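Local coordinates for heat shock protein, putative (Plasmodium falciparum, PDB 1Y6Z) that is the middle domain of a putative Hsp90-family heat shock protein, which probably acts as an ATP-dependent chaperone that binds unfolded proteins, at residues E69-F81 with W93-N105. Residues are numbered along the deposited sequence; the frame is centred on the assembly and turned at random.
Sequences ESRGIRLYVKRVF and WLTFLRGIVDSEN
Ile-73 to Val-77 pair with Gly-99 to Ser-103 as the two parallel strands of the mixed five-stranded sheet of this Hsp90 middle domain. Six backbone hydrogen bonds join them, from Gly-99 N to Gly-72 O at the start to Lys-78 N to Ser-103 O at the end. Tyr-76 N gives the shortest, 2.8 Å to Val-101 O.

Apolar contacts lie on both faces. Ile-73 CG2 meets Val-101 CG2 at 4.0 Å, on the face packed by helix 121-141 through Ile-128. On the other face, Tyr-76 CE1 sits 3.9 Å from Ile-100 CB. Trp-7 packs on both Tyr-76 and Ile-100, and Phe-22 of helix 16-27 touches Ile-100.

A hydrogen bond from Arg-74 NE to Tyr-76 OH, 2.9 Å, holds the phenol end. Where strand 98-103 begins, Arg-98 folds back at chi2 (-68°), which brings its guanidinium face over Gly-72 CA. The group is fixed by bonds lying in its own plane: NH1 donates to the carbonyls of both Thr-95 and Leu-97. NH2 makes a salt bridge with Glu-60.

At the far end Asp-102 ties down the type I' turn, Val-77 to Val-80, that links strands 73-77 and 80-83. Its CG stands anti to the backbone N (chi1 -171°), carrying the carboxylate across to the turn. OD1 accepts from Trp-7 NE1. Asp-102 OD2 accepts from Arg-79 N on its syn side, at 3.1 Å and 20° out of the carboxylate plane.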
ATOM      1  N   GLU B  69      21.397  15.998 -14.270  1.00 58.66           N
ATOM      2  CA  GLU B  69      21.753  14.865 -15.096  1.00 59.09           C
ATOM      3  C   GLU B  69      20.924  13.648 -14.743  1.00 59.05           C
ATOM      4  O   GLU B  69      20.776  12.727 -15.564  1.00 59.82           O
ATOM      5  CB  GLU B  69      23.224  14.552 -14.905  1.00 59.56           C
ATOM      6  CG  GLU B  69      24.142  15.734 -15.194  1.00 61.93           C
ATOM      7  CD  GLU B  69      25.605  15.378 -15.055  1.00 64.77           C
ATOM      8  OE1 GLU B  69      25.984  14.266 -15.490  1.00 65.57           O
ATOM      9  OE2 GLU B  69      26.372  16.207 -14.513  1.00 66.39           O
ATOM     10  N   SER B  70      20.381  13.667 -13.520  1.00 58.08           N
ATOM     11  CA  SER B  70      19.662  12.547 -12.910  1.00 56.56           C
ATOM     12  C   SER B  70      20.277  11.183 -13.227  1.00 55.56           C
ATOM     13  O   SER B  70      19.778  10.439 -14.085  1.00 56.43           O
ATOM     14  CB  SER B  70      18.174  12.603 -13.257  1.00 56.38           C
ATOM     15  OG  SER B  70      17.410  12.379 -12.081  1.00 57.88           O
ATOM     16  N   ARG B  71      21.363  10.863 -12.529  1.00 53.78           N
ATOM     17  CA  ARG B  71      22.101   9.618 -12.762  1.00 51.88           C
ATOM     18  C   ARG B  71      21.420   8.393 -12.136  1.00 49.37           C
ATOM     19  O   ARG B  71      20.475   7.834 -12.717  1.00 51.18           O
ATOM     20  CB  ARG B  71      23.556   9.748 -12.251  1.00 52.67           C
ATOM     21  CG  ARG B  71      24.422  10.800 -12.973  1.00 55.73           C
ATOM     22  CD  ARG B  71      24.488  10.554 -14.484  1.00 60.20           C
ATOM     23  NE  ARG B  71      25.435  11.457 -15.135  1.00 64.22           N
ATOM     24  CZ  ARG B  71      26.087  11.203 -16.273  1.00 66.11           C
ATOM     25  NH1 ARG B  71      25.909  10.055 -16.924  1.00 67.28           N
ATOM     26  NH2 ARG B  71      26.922  12.112 -16.772  1.00 66.15           N
ATOM     27  N   GLY B  72      21.963   7.958 -11.002  1.00 44.73           N
ATOM     28  CA  GLY B  72      21.296   7.098 -10.032  1.00 39.28           C
ATOM     29  C   GLY B  72      20.938   5.700 -10.415  1.00 35.84           C
ATOM     30  O   GLY B  72      21.402   4.741  -9.797  1.00 36.59           O
ATOM     31  N   ILE B  73      20.048   5.569 -11.386  1.00 32.01           N
ATOM     32  CA  ILE B  73      19.634   4.265 -11.849  1.00 28.71           C
ATOM     33  C   ILE B  73      20.263   3.887 -13.204  1.00 28.86           C
ATOM     34  O   ILE B  73      20.154   4.617 -14.203  1.00 26.39           O
ATOM     35  CB  ILE B  73      18.113   4.148 -11.867  1.00 28.68           C
ATOM     36  CG1 ILE B  73      17.559   4.435 -10.438  1.00 28.09           C
ATOM     37  CG2 ILE B  73      17.700   2.810 -12.339  1.00 27.83           C
ATOM     38  CD1 ILE B  73      16.076   4.170 -10.340  1.00 32.91           C
ATOM     39  N   ARG B  74      20.944   2.761 -13.195  1.00 28.11           N
ATOM     40  CA  ARG B  74      21.666   2.241 -14.374  1.00 29.36           C
ATOM     41  C   ARG B  74      20.744   1.287 -15.152  1.00 30.37           C
ATOM     42  O   ARG B  74      20.246   0.303 -14.591  1.00 30.29           O
ATOM     43  CB  ARG B  74      22.887   1.467 -13.910  1.00 28.26           C
ATOM     44  CG  ARG B  74      23.931   2.322 -13.193  1.00 28.62           C
ATOM     45  CD  ARG B  74      24.939   1.403 -12.612  1.00 31.56           C
ATOM     46  NE  ARG B  74      25.626   0.658 -13.667  1.00 36.02           N
ATOM     47  CZ  ARG B  74      26.743   1.093 -14.260  1.00 42.06           C
ATOM     48  NH1 ARG B  74      27.278   2.254 -13.910  1.00 38.22           N
ATOM     49  NH2 ARG B  74      27.333   0.367 -15.198  1.00 44.32           N
ATOM     50  N   LEU B  75      20.511   1.606 -16.421  1.00 31.12           N
ATOM     51  CA  LEU B  75      19.767   0.763 -17.290  1.00 32.52           C
ATOM     52  C   LEU B  75      20.677  -0.251 -18.040  1.00 33.69           C
ATOM     53  O   LEU B  75      21.710   0.111 -18.631  1.00 33.25           O
ATOM     54  CB  LEU B  75      18.981   1.574 -18.307  1.00 32.83           C
ATOM     55  CG  LEU B  75      18.409   0.671 -19.423  1.00 34.94           C
ATOM     56  CD1 LEU B  75      17.104  -0.015 -19.041  1.00 39.11           C
ATOM     57  CD2 LEU B  75      18.243   1.444 -20.742  1.00 38.09           C
ATOM     58  N   TYR B  76      20.244  -1.503 -18.029  1.00 35.05           N
ATOM     59  CA  TYR B  76      20.867  -2.570 -18.788  1.00 37.23           C
ATOM     60  C   TYR B  76      19.746  -3.055 -19.723  1.00 39.73           C
ATOM     61  O   TYR B  76      18.549  -3.009 -19.374  1.00 40.82           O
ATOM     62  CB  TYR B  76      21.366  -3.692 -17.861  1.00 36.61           C
ATOM     63  CG  TYR B  76      22.508  -3.313 -16.908  1.00 36.22           C
ATOM     64  CD1 TYR B  76      22.235  -2.631 -15.732  1.00 31.89           C
ATOM     65  CD2 TYR B  76      23.863  -3.610 -17.206  1.00 34.28           C
ATOM     66  CE1 TYR B  76      23.198  -2.273 -14.872  1.00 33.96           C
ATOM     67  CE2 TYR B  76      24.888  -3.239 -16.317  1.00 34.75           C
ATOM     68  CZ  TYR B  76      24.521  -2.572 -15.137  1.00 35.92           C
ATOM     69  OH  TYR B  76      25.430  -2.168 -14.191  1.00 35.89           O
ATOM     70  N   VAL B  77      20.123  -3.464 -20.929  1.00 42.26           N
ATOM     71  CA  VAL B  77      19.219  -4.209 -21.807  1.00 43.74           C
ATOM     72  C   VAL B  77      19.972  -5.507 -22.070  1.00 44.99           C
ATOM     73  O   VAL B  77      21.191  -5.488 -22.288  1.00 46.69           O
ATOM     74  CB  VAL B  77      18.867  -3.434 -23.119  1.00 43.76           C
ATOM     75  CG1 VAL B  77      17.901  -4.211 -23.984  1.00 43.27           C
ATOM     76  CG2 VAL B  77      18.223  -2.094 -22.789  1.00 44.61           C
ATOM     77  N   LYS B  78      19.266  -6.628 -21.986  1.00 46.10           N
ATOM     78  CA  LYS B  78      19.859  -7.959 -22.171  1.00 47.20           C
ATOM     79  C   LYS B  78      21.240  -8.077 -21.522  1.00 46.68           C
ATOM     80  O   LYS B  78      22.168  -8.679 -22.084  1.00 46.41           O
ATOM     81  CB  LYS B  78      19.915  -8.346 -23.666  1.00 47.80           C
ATOM     82  CG  LYS B  78      18.614  -8.141 -24.458  1.00 49.48           C
ATOM     83  CD  LYS B  78      18.813  -8.443 -25.954  1.00 49.16           C
ATOM     84  CE  LYS B  78      17.480  -8.686 -26.673  1.00 51.43           C
ATOM     85  NZ  LYS B  78      17.685  -9.528 -27.921  1.00 53.03           N
ATOM     86  N   ARG B  79      21.352  -7.501 -20.321  1.00 45.96           N
ATOM     87  CA  ARG B  79      22.582  -7.493 -19.491  1.00 44.80           C
ATOM     88  C   ARG B  79      23.725  -6.623 -20.014  1.00 43.68           C
ATOM     89  O   ARG B  79      24.808  -6.609 -19.446  1.00 43.14           O
ATOM     90  CB  ARG B  79      23.045  -8.913 -19.151  1.00 45.25           C
ATOM     91  CG  ARG B  79      21.902  -9.802 -18.696  1.00 48.30           C
ATOM     92  CD  ARG B  79      22.269 -11.273 -18.611  1.00 54.76           C
ATOM     93  NE  ARG B  79      23.634 -11.462 -18.131  1.00 57.59           N
ATOM     94  CZ  ARG B  79      24.631 -11.910 -18.884  1.00 60.56           C
ATOM     95  NH1 ARG B  79      25.849 -12.035 -18.365  1.00 61.82           N
ATOM     96  NH2 ARG B  79      24.410 -12.226 -20.156  1.00 62.44           N
ATOM     97  N   VAL B  80      23.486  -5.842 -21.061  1.00 43.47           N
ATOM     98  CA  VAL B  80      24.506  -4.852 -21.411  1.00 42.73           C
ATOM     99  C   VAL B  80      24.138  -3.492 -20.867  1.00 41.75           C
ATOM    100  O   VAL B  80      23.009  -3.032 -21.026  1.00 41.58           O
ATOM    101  CB  VAL B  80      24.880  -4.768 -22.956  1.00 42.74           C
ATOM    102  CG1 VAL B  80      25.148  -6.153 -23.530  1.00 43.34           C
ATOM    103  CG2 VAL B  80      23.836  -4.067 -23.717  1.00 42.19           C
ATOM    104  N   PHE B  81      25.118  -2.859 -20.246  1.00 41.16           N
ATOM    105  CA  PHE B  81      24.967  -1.521 -19.736  1.00 41.64           C
ATOM    106  C   PHE B  81      24.718  -0.520 -20.860  1.00 42.50           C
ATOM    107  O   PHE B  81      25.473  -0.475 -21.852  1.00 42.22           O
ATOM    108  CB  PHE B  81      26.196  -1.115 -18.940  1.00 41.35           C
ATOM    109  CG  PHE B  81      26.128   0.294 -18.408  1.00 43.18           C
ATOM    110  CD1 PHE B  81      25.100   0.674 -17.520  1.00 41.02           C
ATOM    111  CD2 PHE B  81      27.087   1.252 -18.797  1.00 40.39           C
ATOM    112  CE1 PHE B  81      25.030   1.972 -17.038  1.00 38.90           C
ATOM    113  CE2 PHE B  81      27.032   2.535 -18.304  1.00 42.44           C
ATOM    114  CZ  PHE B  81      26.005   2.913 -17.419  1.00 40.90           C
ATOM    115  N   TRP B  93      11.412  13.241  -7.060  1.00 22.02           N
ATOM    116  CA  TRP B  93      11.579  13.091  -5.615  1.00 22.02           C
ATOM    117  C   TRP B  93      12.337  11.778  -5.276  1.00 20.47           C
ATOM    118  O   TRP B  93      12.885  11.663  -4.200  1.00 22.60           O
ATOM    119  CB  TRP B  93      10.271  13.196  -4.846  1.00 20.66           C
ATOM    120  CG  TRP B  93       9.388  12.047  -4.994  1.00 22.08           C
ATOM    121  CD1 TRP B  93       8.483  11.859  -5.983  1.00 20.70           C
ATOM    122  CD2 TRP B  93       9.329  10.870  -4.142  1.00 19.98           C
ATOM    123  NE1 TRP B  93       7.867  10.645  -5.826  1.00 20.75           N
ATOM    124  CE2 TRP B  93       8.325  10.046  -4.667  1.00 22.64           C
ATOM    125  CE3 TRP B  93       9.997  10.477  -2.950  1.00 20.47           C
ATOM    126  CZ2 TRP B  93       7.975   8.796  -4.073  1.00 23.33           C
ATOM    127  CZ3 TRP B  93       9.621   9.256  -2.329  1.00 20.68           C
ATOM    128  CH2 TRP B  93       8.636   8.425  -2.914  1.00 23.42           C
ATOM    129  N   LEU B  94      12.407  10.845  -6.219  1.00 20.20           N
ATOM    130  CA  LEU B  94      13.145   9.595  -6.046  1.00 19.76           C
ATOM    131  C   LEU B  94      14.567   9.569  -6.608  1.00 20.18           C
ATOM    132  O   LEU B  94      15.154   8.487  -6.712  1.00 21.25           O
ATOM    133  CB  LEU B  94      12.373   8.453  -6.711  1.00 19.91           C
ATOM    134  CG  LEU B  94      11.168   8.108  -5.849  1.00 22.49           C
ATOM    135  CD1 LEU B  94      10.271   7.298  -6.745  1.00 24.64           C
ATOM    136  CD2 LEU B  94      11.629   7.302  -4.573  1.00 25.12           C
ATOM    137  N   THR B  95      15.100  10.744  -6.934  1.00 21.15           N
ATOM    138  CA  THR B  95      16.455  10.929  -7.481  1.00 21.85           C
ATOM    139  C   THR B  95      17.528  10.347  -6.558  1.00 21.20           C
ATOM    140  O   THR B  95      18.612  10.024  -7.016  1.00 19.45           O
ATOM    141  CB  THR B  95      16.789  12.427  -7.763  1.00 21.16           C
ATOM    142  OG1 THR B  95      18.037  12.545  -8.496  1.00 24.85           O
ATOM    143  CG2 THR B  95      16.871  13.253  -6.482  1.00 22.40           C
ATOM    144  N   PHE B  96      17.222  10.237  -5.268  1.00 19.72           N
ATOM    145  CA  PHE B  96      18.237   9.731  -4.284  1.00 19.30           C
ATOM    146  C   PHE B  96      18.412   8.219  -4.375  1.00 20.09           C
ATOM    147  O   PHE B  96      19.387   7.702  -3.876  1.00 20.69           O
ATOM    148  CB  PHE B  96      17.925  10.145  -2.843  1.00 18.91           C
ATOM    149  CG  PHE B  96      16.647   9.534  -2.296  1.00 18.91           C
ATOM    150  CD1 PHE B  96      15.436  10.183  -2.429  1.00 19.15           C
ATOM    151  CD2 PHE B  96      16.673   8.268  -1.678  1.00 21.61           C
ATOM    152  CE1 PHE B  96      14.235   9.653  -1.911  1.00 19.16           C
ATOM    153  CE2 PHE B  96      15.446   7.686  -1.196  1.00 22.54           C
ATOM    154  CZ  PHE B  96      14.260   8.391  -1.298  1.00 22.74           C
ATOM    155  N   LEU B  97      17.490   7.483  -5.014  1.00 18.18           N
ATOM    156  CA  LEU B  97      17.650   6.046  -5.132  1.00 19.48           C
ATOM    157  C   LEU B  97      18.856   5.713  -6.060  1.00 19.24           C
ATOM    158  O   LEU B  97      19.116   6.425  -7.021  1.00 20.32           O
ATOM    159  CB  LEU B  97      16.387   5.452  -5.851  1.00 18.99           C
ATOM    160  CG  LEU B  97      15.041   5.403  -5.161  1.00 24.76           C
ATOM    161  CD1 LEU B  97      14.099   4.667  -6.186  1.00 23.70           C
ATOM    162  CD2 LEU B  97      15.132   4.554  -3.960  1.00 25.12           C
ATOM    163  N   ARG B  98      19.555   4.631  -5.768  1.00 20.62           N
ATOM    164  CA  ARG B  98      20.579   4.106  -6.654  1.00 22.30           C
ATOM    165  C   ARG B  98      20.151   2.672  -6.958  1.00 22.96           C
ATOM    166  O   ARG B  98      19.657   1.959  -6.082  1.00 23.98           O
ATOM    167  CB  ARG B  98      21.960   4.157  -5.990  1.00 23.82           C
ATOM    168  CG  ARG B  98      22.443   5.569  -5.676  1.00 25.18           C
ATOM    169  CD  ARG B  98      22.711   6.260  -6.974  1.00 28.33           C
ATOM    170  NE  ARG B  98      23.196   7.648  -6.918  1.00 30.47           N
ATOM    171  CZ  ARG B  98      22.420   8.720  -7.047  1.00 32.03           C
ATOM    172  NH1 ARG B  98      21.112   8.595  -7.114  1.00 28.22           N
ATOM    173  NH2 ARG B  98      22.955   9.939  -7.033  1.00 35.29           N
ATOM    174  N   GLY B  99      20.347   2.202  -8.183  1.00 22.74           N
ATOM    175  CA  GLY B  99      19.850   0.876  -8.507  1.00 23.40           C
ATOM    176  C   GLY B  99      20.080   0.500  -9.967  1.00 23.68           C
ATOM    177  O   GLY B  99      20.707   1.249 -10.731  1.00 23.12           O
ATOM    178  N   ILE B 100      19.581  -0.678 -10.322  1.00 23.46           N
ATOM    179  CA  ILE B 100      19.732  -1.160 -11.660  1.00 25.58           C
ATOM    180  C   ILE B 100      18.376  -1.605 -12.166  1.00 26.53           C
ATOM    181  O   ILE B 100      17.529  -2.071 -11.400  1.00 25.94           O
ATOM    182  CB  ILE B 100      20.844  -2.286 -11.783  1.00 25.79           C
ATOM    183  CG1 ILE B 100      20.344  -3.639 -11.288  1.00 28.99           C
ATOM    184  CG2 ILE B 100      22.220  -1.863 -11.054  1.00 26.08           C
ATOM    185  CD1 ILE B 100      19.590  -4.492 -12.379  1.00 32.09           C
ATOM    186  N   VAL B 101      18.185  -1.492 -13.471  1.00 29.06           N
ATOM    187  CA  VAL B 101      17.073  -2.173 -14.140  1.00 31.54           C
ATOM    188  C   VAL B 101      17.672  -2.948 -15.326  1.00 33.61           C
ATOM    189  O   VAL B 101      18.427  -2.366 -16.115  1.00 33.73           O
ATOM    190  CB  VAL B 101      16.052  -1.166 -14.708  1.00 33.00           C
ATOM    191  CG1 VAL B 101      14.912  -1.940 -15.464  1.00 33.81           C
ATOM    192  CG2 VAL B 101      15.475  -0.287 -13.626  1.00 32.54           C
ATOM    193  N   ASP B 102      17.377  -4.238 -15.431  1.00 34.71           N
ATOM    194  CA  ASP B 102      17.753  -4.976 -16.649  1.00 37.89           C
ATOM    195  C   ASP B 102      16.507  -5.462 -17.344  1.00 40.79           C
ATOM    196  O   ASP B 102      15.818  -6.342 -16.826  1.00 40.67           O
ATOM    197  CB  ASP B 102      18.633  -6.157 -16.316  1.00 36.93           C
ATOM    198  CG  ASP B 102      19.230  -6.832 -17.564  1.00 37.81           C
ATOM    199  OD1 ASP B 102      20.051  -7.733 -17.383  1.00 39.83           O
ATOM    200  OD2 ASP B 102      18.911  -6.454 -18.700  1.00 35.53           O
ATOM    201  N   SER B 103      16.258  -4.875 -18.512  1.00 44.40           N
ATOM    202  CA  SER B 103      15.099  -5.135 -19.357  1.00 48.11           C
ATOM    203  C   SER B 103      15.400  -6.145 -20.470  1.00 50.83           C
ATOM    204  O   SER B 103      16.492  -6.164 -21.033  1.00 51.25           O
ATOM    205  CB  SER B 103      14.641  -3.821 -19.993  1.00 48.01           C
ATOM    206  OG  SER B 103      13.289  -3.907 -20.405  1.00 49.79           O
ATOM    207  N   GLU B 104      14.414  -6.982 -20.787  1.00 54.42           N
ATOM    208  CA  GLU B 104      14.502  -7.879 -21.952  1.00 57.41           C
ATOM    209  C   GLU B 104      14.304  -7.145 -23.294  1.00 58.46           C
ATOM    210  O   GLU B 104      14.761  -7.608 -24.349  1.00 59.31           O
ATOM    211  CB  GLU B 104      13.465  -9.006 -21.820  1.00 58.05           C
ATOM    212  CG  GLU B 104      13.759 -10.245 -22.665  1.00 61.61           C
ATOM    213  CD  GLU B 104      15.001 -10.982 -22.188  1.00 65.24           C
ATOM    214  OE1 GLU B 104      16.013 -10.947 -22.927  1.00 67.30           O
ATOM    215  OE2 GLU B 104      14.963 -11.584 -21.080  1.00 65.45           O
ATOM    216  N   ASN B 105      13.637  -5.995 -23.239  1.00 59.83           N
ATOM    217  CA  ASN B 105      13.123  -5.304 -24.419  1.00 60.68           C
ATOM    218  C   ASN B 105      13.695  -3.900 -24.545  1.00 60.81           C
ATOM    219  O   ASN B 105      14.910  -3.733 -24.649  1.00 60.76           O
ATOM    220  CB  ASN B 105      11.589  -5.251 -24.369  1.00 61.28           C
ATOM    221  CG  ASN B 105      10.935  -6.634 -24.579  1.00 62.96           C
ATOM    222  OD1 ASN B 105      11.628  -7.646 -24.770  1.00 64.67           O
ATOM    223  ND2 ASN B 105       9.600  -6.676 -24.539  1.00 62.41           N
TER